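Local coordinates for protein transcriptional repressor of the blcABC operon (Agrobacterium tumefaciens, PDB 3MQ0) that probably binds DNA as a transcription factor, repressing the blcABC operon through an IclR-type helix-turn-helix domain joined to a GAF-like domain, at residues L100-R113 with R258-Y270. Sequence-based numbering, arbitrary orientation.
Sequences LDIVSTFNDHLAQR and RTTANALSEKLGY
Helix 102-110 and the last turns, 258-267, of helix 247-267 pack with their segment axes 10.4 Å apart at closest approach and their N-to-C directions 133° from each other, His-109 facing Leu-264. His-109 is a knob in the hole formed by Thr-260, Ala-263, Leu-264 and Lys-267. With CG anti to the backbone N (chi1 -165°), its imidazole reaches between these residues, Leu-264 CB lying over one face. Extended Lys-267 brings NZ to His-109 ND1 at 2.7 Å, only 5° out of the ring plane, ND1 serving as acceptor. A water links the same NZ to Thr-105 O. At the other ring nitrogen, His-109 NE2 gives Thr-260 O a weak bond of 3.4 Å, and one face of the Arg-113 guanidinium lies against this NE2. Toward the start of helix 102-110 the contact is apolar: Thr-105 CG2 meets Leu-264 CD1 at 3.5 Å, while Leu-268 places CD2 on Leu-100 CD1 (3.7 Å) and CD1 on Ile-102 CG1 (3.9 Å). Thr-105 OG1 hydrogen-bonds Asp-101 O and Arg-84 of the second subunit. Phe-106 and Leu-264 continue the packing onto strands 120-127 and 218-226, so both helices pack side by side against one face of the antiparallel sheet, as in a GAF-like fold.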
ATOM      1  N   LEU B 100     -10.241  -6.974   3.430  1.00 33.01           N
ATOM      2  CA  LEU B 100      -9.591  -8.254   3.140  1.00 38.56           C
ATOM      3  C   LEU B 100      -9.879  -9.315   4.205  1.00 37.27           C
ATOM      4  O   LEU B 100      -9.575  -9.132   5.382  1.00 38.66           O
ATOM      5  CB  LEU B 100      -8.080  -8.066   2.971  1.00 40.36           C
ATOM      6  CG  LEU B 100      -7.338  -9.084   2.096  1.00 48.34           C
ATOM      7  CD1 LEU B 100      -8.003  -9.203   0.736  1.00 46.40           C
ATOM      8  CD2 LEU B 100      -5.873  -8.699   1.952  1.00 48.01           C
ATOM      9  N   ASP B 101     -10.467 -10.428   3.771  1.00 38.27           N
ATOM     10  CA  ASP B 101     -10.825 -11.531   4.657  1.00 35.06           C
ATOM     11  C   ASP B 101     -10.337 -12.816   4.004  1.00 24.51           C
ATOM     12  O   ASP B 101     -10.994 -13.358   3.121  1.00 27.75           O
ATOM     13  CB  ASP B 101     -12.339 -11.582   4.840  1.00 37.12           C
ATOM     14  CG  ASP B 101     -12.780 -12.607   5.882  1.00 51.17           C
ATOM     15  OD1 ASP B 101     -12.093 -13.637   6.067  1.00 47.93           O
ATOM     16  OD2 ASP B 101     -13.830 -12.380   6.520  1.00 54.63           O
ATOM     17  N   ILE B 102      -9.177 -13.286   4.431  1.00 25.27           N
ATOM     18  CA  ILE B 102      -8.541 -14.421   3.777  1.00 28.63           C
ATOM     19  C   ILE B 102      -9.376 -15.712   3.874  1.00 25.51           C
ATOM     20  O   ILE B 102      -9.426 -16.504   2.933  1.00 20.71           O
ATOM     21  CB  ILE B 102      -7.111 -14.631   4.311  1.00 30.91           C
ATOM     22  CG1 ILE B 102      -6.389 -15.706   3.513  1.00 28.91           C
ATOM     23  CG2 ILE B 102      -7.122 -14.962   5.797  1.00 35.48           C
ATOM     24  CD1 ILE B 102      -4.993 -15.958   4.011  1.00 35.38           C
ATOM     25  N   VAL B 103     -10.051 -15.916   4.998  1.00 21.09           N
ATOM     26  CA  VAL B 103     -10.812 -17.140   5.163  1.00 20.09           C
ATOM     27  C   VAL B 103     -11.977 -17.209   4.179  1.00 22.37           C
ATOM     28  O   VAL B 103     -12.219 -18.252   3.577  1.00 20.95           O
ATOM     29  CB  VAL B 103     -11.323 -17.289   6.607  1.00 26.85           C
ATOM     30  CG1 VAL B 103     -12.256 -18.492   6.727  1.00 30.28           C
ATOM     31  CG2 VAL B 103     -10.139 -17.406   7.560  1.00 28.88           C
ATOM     32  N   SER B 104     -12.718 -16.117   4.011  1.00 23.97           N
ATOM     33  CA  SER B 104     -13.832 -16.151   3.063  1.00 27.14           C
ATOM     34  C   SER B 104     -13.315 -16.241   1.611  1.00 21.18           C
ATOM     35  O   SER B 104     -13.920 -16.901   0.779  1.00 21.90           O
ATOM     36  CB  SER B 104     -14.772 -14.952   3.242  1.00 39.56           C
ATOM     37  OG  SER B 104     -14.093 -13.730   3.024  1.00 44.79           O
ATOM     38  N   THR B 105     -12.192 -15.588   1.325  1.00 20.74           N
ATOM     39  CA  THR B 105     -11.562 -15.683   0.008  1.00 26.48           C
ATOM     40  C   THR B 105     -11.169 -17.135  -0.299  1.00 24.90           C
ATOM     41  O   THR B 105     -11.437 -17.659  -1.377  1.00 21.18           O
ATOM     42  CB  THR B 105     -10.310 -14.777  -0.059  1.00 27.34           C
ATOM     43  OG1 THR B 105     -10.708 -13.413   0.146  1.00 35.55           O
ATOM     44  CG2 THR B 105      -9.604 -14.907  -1.406  1.00 24.50           C
ATOM     45  N   PHE B 106     -10.537 -17.769   0.677  1.00 17.82           N
ATOM     46  CA  PHE B 106     -10.182 -19.193   0.626  1.00 17.53           C
ATOM     47  C   PHE B 106     -11.420 -20.062   0.355  1.00 21.11           C
ATOM     48  O   PHE B 106     -11.424 -20.853  -0.578  1.00 17.06           O
ATOM     49  CB  PHE B 106      -9.505 -19.540   1.957  1.00 16.21           C
ATOM     50  CG  PHE B 106      -9.419 -21.018   2.277  1.00 18.41           C
ATOM     51  CD1 PHE B 106      -8.418 -21.811   1.728  1.00 14.86           C
ATOM     52  CD2 PHE B 106     -10.283 -21.585   3.199  1.00 18.87           C
ATOM     53  CE1 PHE B 106      -8.309 -23.168   2.066  1.00 12.57           C
ATOM     54  CE2 PHE B 106     -10.191 -22.934   3.536  1.00 18.62           C
ATOM     55  CZ  PHE B 106      -9.196 -23.723   2.966  1.00 16.54           C
ATOM     56  N   ASN B 107     -12.479 -19.895   1.147  1.00 16.99           N
ATOM     57  CA  ASN B 107     -13.675 -20.730   1.003  1.00 21.65           C
ATOM     58  C   ASN B 107     -14.230 -20.656  -0.409  1.00 27.31           C
ATOM     59  O   ASN B 107     -14.541 -21.680  -1.022  1.00 27.37           O
ATOM     60  CB  ASN B 107     -14.780 -20.311   1.981  1.00 26.00           C
ATOM     61  CG  ASN B 107     -14.460 -20.650   3.423  1.00 26.94           C
ATOM     62  OD1 ASN B 107     -13.706 -21.564   3.702  1.00 26.85           O
ATOM     63  ND2 ASN B 107     -15.069 -19.916   4.352  1.00 36.15           N
ATOM     64  N   ASP B 108     -14.364 -19.433  -0.915  1.00 21.41           N
ATOM     65  CA  ASP B 108     -14.916 -19.198  -2.247  1.00 29.84           C
ATOM     66  C   ASP B 108     -14.036 -19.748  -3.371  1.00 24.90           C
ATOM     67  O   ASP B 108     -14.526 -20.247  -4.391  1.00 25.21           O
ATOM     68  CB  ASP B 108     -15.179 -17.706  -2.442  1.00 31.79           C
ATOM     69  CG  ASP B 108     -16.308 -17.198  -1.549  1.00 44.43           C
ATOM     70  OD1 ASP B 108     -17.018 -18.038  -0.946  1.00 42.72           O
ATOM     71  OD2 ASP B 108     -16.491 -15.966  -1.449  1.00 41.37           O
ATOM     72  N   HIS B 109     -12.734 -19.662  -3.173  1.00 22.65           N
ATOM     73  CA  HIS B 109     -11.791 -20.215  -4.124  1.00 20.30           C
ATOM     74  C   HIS B 109     -11.986 -21.723  -4.238  1.00 24.47           C
ATOM     75  O   HIS B 109     -11.948 -22.279  -5.335  1.00 26.25           O
ATOM     76  CB  HIS B 109     -10.369 -19.895  -3.669  1.00 27.93           C
ATOM     77  CG  HIS B 109      -9.330 -20.096  -4.724  1.00 26.46           C
ATOM     78  ND1 HIS B 109      -9.264 -19.328  -5.865  1.00 32.52           N
ATOM     79  CD2 HIS B 109      -8.286 -20.964  -4.796  1.00 34.00           C
ATOM     80  CE1 HIS B 109      -8.241 -19.721  -6.602  1.00 38.59           C
ATOM     81  NE2 HIS B 109      -7.629 -20.707  -5.971  1.00 39.38           N
ATOM     82  N   LEU B 110     -12.199 -22.391  -3.106  1.00 20.29           N
ATOM     83  CA  LEU B 110     -12.402 -23.838  -3.129  1.00 28.70           C
ATOM     84  C   LEU B 110     -13.712 -24.225  -3.812  1.00 28.87           C
ATOM     85  O   LEU B 110     -13.808 -25.280  -4.445  1.00 35.88           O
ATOM     86  CB  LEU B 110     -12.362 -24.417  -1.719  1.00 30.09           C
ATOM     87  CG  LEU B 110     -10.992 -24.397  -1.052  1.00 33.27           C
ATOM     88  CD1 LEU B 110     -11.074 -25.106   0.289  1.00 34.72           C
ATOM     89  CD2 LEU B 110      -9.985 -25.062  -1.957  1.00 38.50           C
ATOM     90  N   ALA B 111     -14.714 -23.368  -3.682  1.00 25.22           N
ATOM     91  CA  ALA B 111     -16.024 -23.637  -4.262  1.00 36.44           C
ATOM     92  C   ALA B 111     -16.000 -23.796  -5.786  1.00 44.80           C
ATOM     93  O   ALA B 111     -16.981 -24.239  -6.376  1.00 49.29           O
ATOM     94  CB  ALA B 111     -17.013 -22.550  -3.862  1.00 32.42           C
ATOM     95  N   GLN B 112     -14.896 -23.435  -6.428  1.00 41.36           N
ATOM     96  CA  GLN B 112     -14.842 -23.508  -7.888  1.00 42.65           C
ATOM     97  C   GLN B 112     -13.700 -24.382  -8.395  1.00 45.56           C
ATOM     98  O   GLN B 112     -13.447 -24.455  -9.598  1.00 52.93           O
ATOM     99  CB  GLN B 112     -14.750 -22.107  -8.484  1.00 48.50           C
ATOM    100  CG  GLN B 112     -13.534 -21.339  -8.029  1.00 53.96           C
ATOM    101  CD  GLN B 112     -13.737 -19.846  -8.108  1.00 65.31           C
ATOM    102  OE1 GLN B 112     -14.795 -19.332  -7.739  1.00 61.68           O
ATOM    103  NE2 GLN B 112     -12.724 -19.137  -8.598  1.00 69.29           N
ATOM    104  N   ARG B 113     -13.012 -25.039  -7.469  1.00 37.56           N
ATOM    105  CA  ARG B 113     -11.951 -25.973  -7.813  1.00 41.56           C
ATOM    106  C   ARG B 113     -12.388 -27.382  -7.454  1.00 41.78           C
ATOM    107  O   ARG B 113     -11.930 -27.951  -6.462  1.00 39.34           O
ATOM    108  CB  ARG B 113     -10.665 -25.632  -7.061  1.00 40.87           C
ATOM    109  CG  ARG B 113     -10.022 -24.326  -7.488  1.00 53.95           C
ATOM    110  CD  ARG B 113      -9.497 -24.417  -8.908  1.00 66.93           C
ATOM    111  NE  ARG B 113      -8.857 -23.177  -9.342  1.00 76.13           N
ATOM    112  CZ  ARG B 113      -7.675 -22.753  -8.905  1.00 76.40           C
ATOM    113  NH1 ARG B 113      -7.007 -23.462  -8.007  1.00 80.58           N
ATOM    114  NH2 ARG B 113      -7.164 -21.616  -9.359  1.00 70.84           N
ATOM    115  N   ARG B 258       0.408 -25.761  -5.712  1.00 13.03           N
ATOM    116  CA  ARG B 258       1.280 -24.594  -5.842  1.00 11.73           C
ATOM    117  C   ARG B 258       0.607 -23.499  -6.666  1.00 11.63           C
ATOM    118  O   ARG B 258       0.606 -22.318  -6.276  1.00 12.14           O
ATOM    119  CB  ARG B 258       2.648 -24.972  -6.460  1.00 13.53           C
ATOM    120  CG  ARG B 258       3.623 -23.796  -6.539  1.00 13.61           C
ATOM    121  CD  ARG B 258       4.880 -24.137  -7.354  1.00 16.73           C
ATOM    122  NE  ARG B 258       4.614 -24.267  -8.793  1.00 18.41           N
ATOM    123  CZ  ARG B 258       4.557 -23.245  -9.645  1.00 18.42           C
ATOM    124  NH1 ARG B 258       4.745 -22.005  -9.213  1.00 15.43           N
ATOM    125  NH2 ARG B 258       4.310 -23.468 -10.936  1.00 16.41           N
ATOM    126  N   THR B 259       0.020 -23.882  -7.799  1.00 14.50           N
ATOM    127  CA  THR B 259      -0.608 -22.900  -8.674  1.00 17.09           C
ATOM    128  C   THR B 259      -1.957 -22.403  -8.129  1.00 14.95           C
ATOM    129  O   THR B 259      -2.342 -21.250  -8.346  1.00 16.99           O
ATOM    130  CB  THR B 259      -0.759 -23.426 -10.109  1.00 19.95           C
ATOM    131  OG1 THR B 259      -1.444 -24.678 -10.090  1.00 20.29           O
ATOM    132  CG2 THR B 259       0.626 -23.630 -10.738  1.00 20.96           C
ATOM    133  N   THR B 260      -2.674 -23.282  -7.446  1.00 11.77           N
ATOM    134  CA  THR B 260      -3.902 -22.907  -6.743  1.00 14.45           C
ATOM    135  C   THR B 260      -3.580 -21.843  -5.704  1.00 13.57           C
ATOM    136  O   THR B 260      -4.286 -20.835  -5.586  1.00 14.71           O
ATOM    137  CB  THR B 260      -4.537 -24.142  -6.031  1.00 17.61           C
ATOM    138  OG1 THR B 260      -5.029 -25.055  -7.021  1.00 24.95           O
ATOM    139  CG2 THR B 260      -5.684 -23.719  -5.101  1.00 22.51           C
ATOM    140  N   ALA B 261      -2.500 -22.061  -4.955  1.00 13.03           N
ATOM    141  CA  ALA B 261      -2.060 -21.104  -3.939  1.00 14.77           C
ATOM    142  C   ALA B 261      -1.669 -19.765  -4.560  1.00 13.60           C
ATOM    143  O   ALA B 261      -1.998 -18.714  -4.022  1.00 15.04           O
ATOM    144  CB  ALA B 261      -0.885 -21.677  -3.145  1.00 13.78           C
ATOM    145  N   ASN B 262      -0.945 -19.806  -5.678  1.00 15.10           N
ATOM    146  CA  ASN B 262      -0.632 -18.592  -6.432  1.00 19.47           C
ATOM    147  C   ASN B 262      -1.877 -17.810  -6.868  1.00 21.49           C
ATOM    148  O   ASN B 262      -1.911 -16.579  -6.795  1.00 18.66           O
ATOM    149  CB  ASN B 262       0.263 -18.920  -7.635  1.00 17.41           C
ATOM    150  CG  ASN B 262       1.670 -19.321  -7.212  1.00 25.75           C
ATOM    151  OD1 ASN B 262       2.061 -19.106  -6.071  1.00 26.03           O
ATOM    152  ND2 ASN B 262       2.424 -19.910  -8.122  1.00 25.54           N
ATOM    153  N   ALA B 263      -2.911 -18.524  -7.297  1.00 15.42           N
ATOM    154  CA  ALA B 263      -4.154 -17.866  -7.715  1.00 21.64           C
ATOM    155  C   ALA B 263      -4.845 -17.229  -6.515  1.00 23.35           C
ATOM    156  O   ALA B 263      -5.403 -16.137  -6.606  1.00 17.65           O
ATOM    157  CB  ALA B 263      -5.088 -18.857  -8.396  1.00 16.79           C
ATOM    158  N   LEU B 264      -4.804 -17.906  -5.375  1.00 17.32           N
ATOM    159  CA  LEU B 264      -5.375 -17.329  -4.165  1.00 15.74           C
ATOM    160  C   LEU B 264      -4.610 -16.072  -3.728  1.00 17.96           C
ATOM    161  O   LEU B 264      -5.220 -15.073  -3.338  1.00 18.12           O
ATOM    162  CB  LEU B 264      -5.379 -18.372  -3.036  1.00 16.53           C
ATOM    163  CG  LEU B 264      -6.197 -18.106  -1.778  1.00 32.73           C
ATOM    164  CD1 LEU B 264      -7.619 -17.712  -2.126  1.00 38.25           C
ATOM    165  CD2 LEU B 264      -6.200 -19.350  -0.895  1.00 24.18           C
ATOM    166  N   SER B 265      -3.280 -16.133  -3.784  1.00 15.45           N
ATOM    167  CA  SER B 265      -2.424 -14.983  -3.453  1.00 18.67           C
ATOM    168  C   SER B 265      -2.751 -13.754  -4.306  1.00 17.74           C
ATOM    169  O   SER B 265      -2.804 -12.622  -3.811  1.00 17.67           O
ATOM    170  CB  SER B 265      -0.946 -15.355  -3.652  1.00 20.34           C
ATOM    171  OG  SER B 265      -0.599 -16.415  -2.770  1.00 22.20           O
ATOM    172  N   GLU B 266      -2.973 -13.984  -5.590  1.00 15.89           N
ATOM    173  CA  GLU B 266      -3.352 -12.907  -6.501  1.00 18.91           C
ATOM    174  C   GLU B 266      -4.641 -12.223  -6.046  1.00 19.84           C
ATOM    175  O   GLU B 266      -4.776 -11.003  -6.109  1.00 18.32           O
ATOM    176  CB  GLU B 266      -3.499 -13.437  -7.922  1.00 25.98           C
ATOM    177  CG  GLU B 266      -3.622 -12.336  -8.953  1.00 47.50           C
ATOM    178  CD  GLU B 266      -3.583 -12.860 -10.373  1.00 63.50           C
ATOM    179  OE1 GLU B 266      -4.590 -13.458 -10.814  1.00 71.88           O
ATOM    180  OE2 GLU B 266      -2.544 -12.677 -11.044  1.00 62.66           O
ATOM    181  N   LYS B 267      -5.582 -13.004  -5.545  1.00 18.89           N
ATOM    182  CA  LYS B 267      -6.818 -12.434  -5.035  1.00 18.84           C
ATOM    183  C   LYS B 267      -6.571 -11.555  -3.819  1.00 22.95           C
ATOM    184  O   LYS B 267      -7.390 -10.713  -3.501  1.00 19.69           O
ATOM    185  CB  LYS B 267      -7.814 -13.548  -4.696  1.00 17.87           C
ATOM    186  CG  LYS B 267      -8.317 -14.282  -5.920  1.00 19.64           C
ATOM    187  CD  LYS B 267      -9.333 -15.351  -5.545  1.00 26.20           C
ATOM    188  CE  LYS B 267      -9.946 -15.976  -6.795  1.00 31.16           C
ATOM    189  NZ  LYS B 267     -10.768 -17.178  -6.461  1.00 34.75           N
ATOM    190  N   LEU B 268      -5.433 -11.750  -3.153  1.00 18.95           N
ATOM    191  CA  LEU B 268      -5.113 -11.002  -1.942  1.00 21.34           C
ATOM    192  C   LEU B 268      -4.169  -9.840  -2.202  1.00 23.37           C
ATOM    193  O   LEU B 268      -3.746  -9.150  -1.267  1.00 25.90           O
ATOM    194  CB  LEU B 268      -4.526 -11.933  -0.877  1.00 20.03           C
ATOM    195  CG  LEU B 268      -5.396 -13.121  -0.469  1.00 23.47           C
ATOM    196  CD1 LEU B 268      -4.644 -14.001   0.530  1.00 24.35           C
ATOM    197  CD2 LEU B 268      -6.711 -12.638   0.122  1.00 27.12           C
ATOM    198  N   GLY B 269      -3.827  -9.626  -3.468  1.00 23.16           N
ATOM    199  CA  GLY B 269      -3.012  -8.491  -3.843  1.00 26.17           C
ATOM    200  C   GLY B 269      -1.602  -8.822  -4.293  1.00 29.48           C
ATOM    201  O   GLY B 269      -0.893  -7.944  -4.775  1.00 26.24           O
ATOM    202  N   TYR B 270      -1.187 -10.080  -4.142  1.00 19.72           N
ATOM    203  CA  TYR B 270       0.139 -10.486  -4.586  1.00 21.02           C
ATOM    204  C   TYR B 270       0.280 -10.369  -6.105  1.00 28.63           C
ATOM    205  O   TYR B 270      -0.596 -10.793  -6.857  1.00 24.95           O
ATOM    206  CB  TYR B 270       0.426 -11.922  -4.141  1.00 24.64           C
ATOM    207  CG  TYR B 270       1.775 -12.448  -4.579  1.00 28.09           C
ATOM    208  CD1 TYR B 270       2.949 -11.859  -4.131  1.00 30.62           C
ATOM    209  CD2 TYR B 270       1.869 -13.537  -5.434  1.00 33.77           C
ATOM    210  CE1 TYR B 270       4.182 -12.341  -4.524  1.00 39.44           C
ATOM    211  CE2 TYR B 270       3.100 -14.026  -5.832  1.00 45.65           C
ATOM    212  CZ  TYR B 270       4.252 -13.422  -5.373  1.00 45.29           C
ATOM    213  OH  TYR B 270       5.481 -13.901  -5.768  1.00 60.03           O
TER
HETATM  214  O   HOH W   1     -12.052 -16.455  -3.859  1.00 31.73           O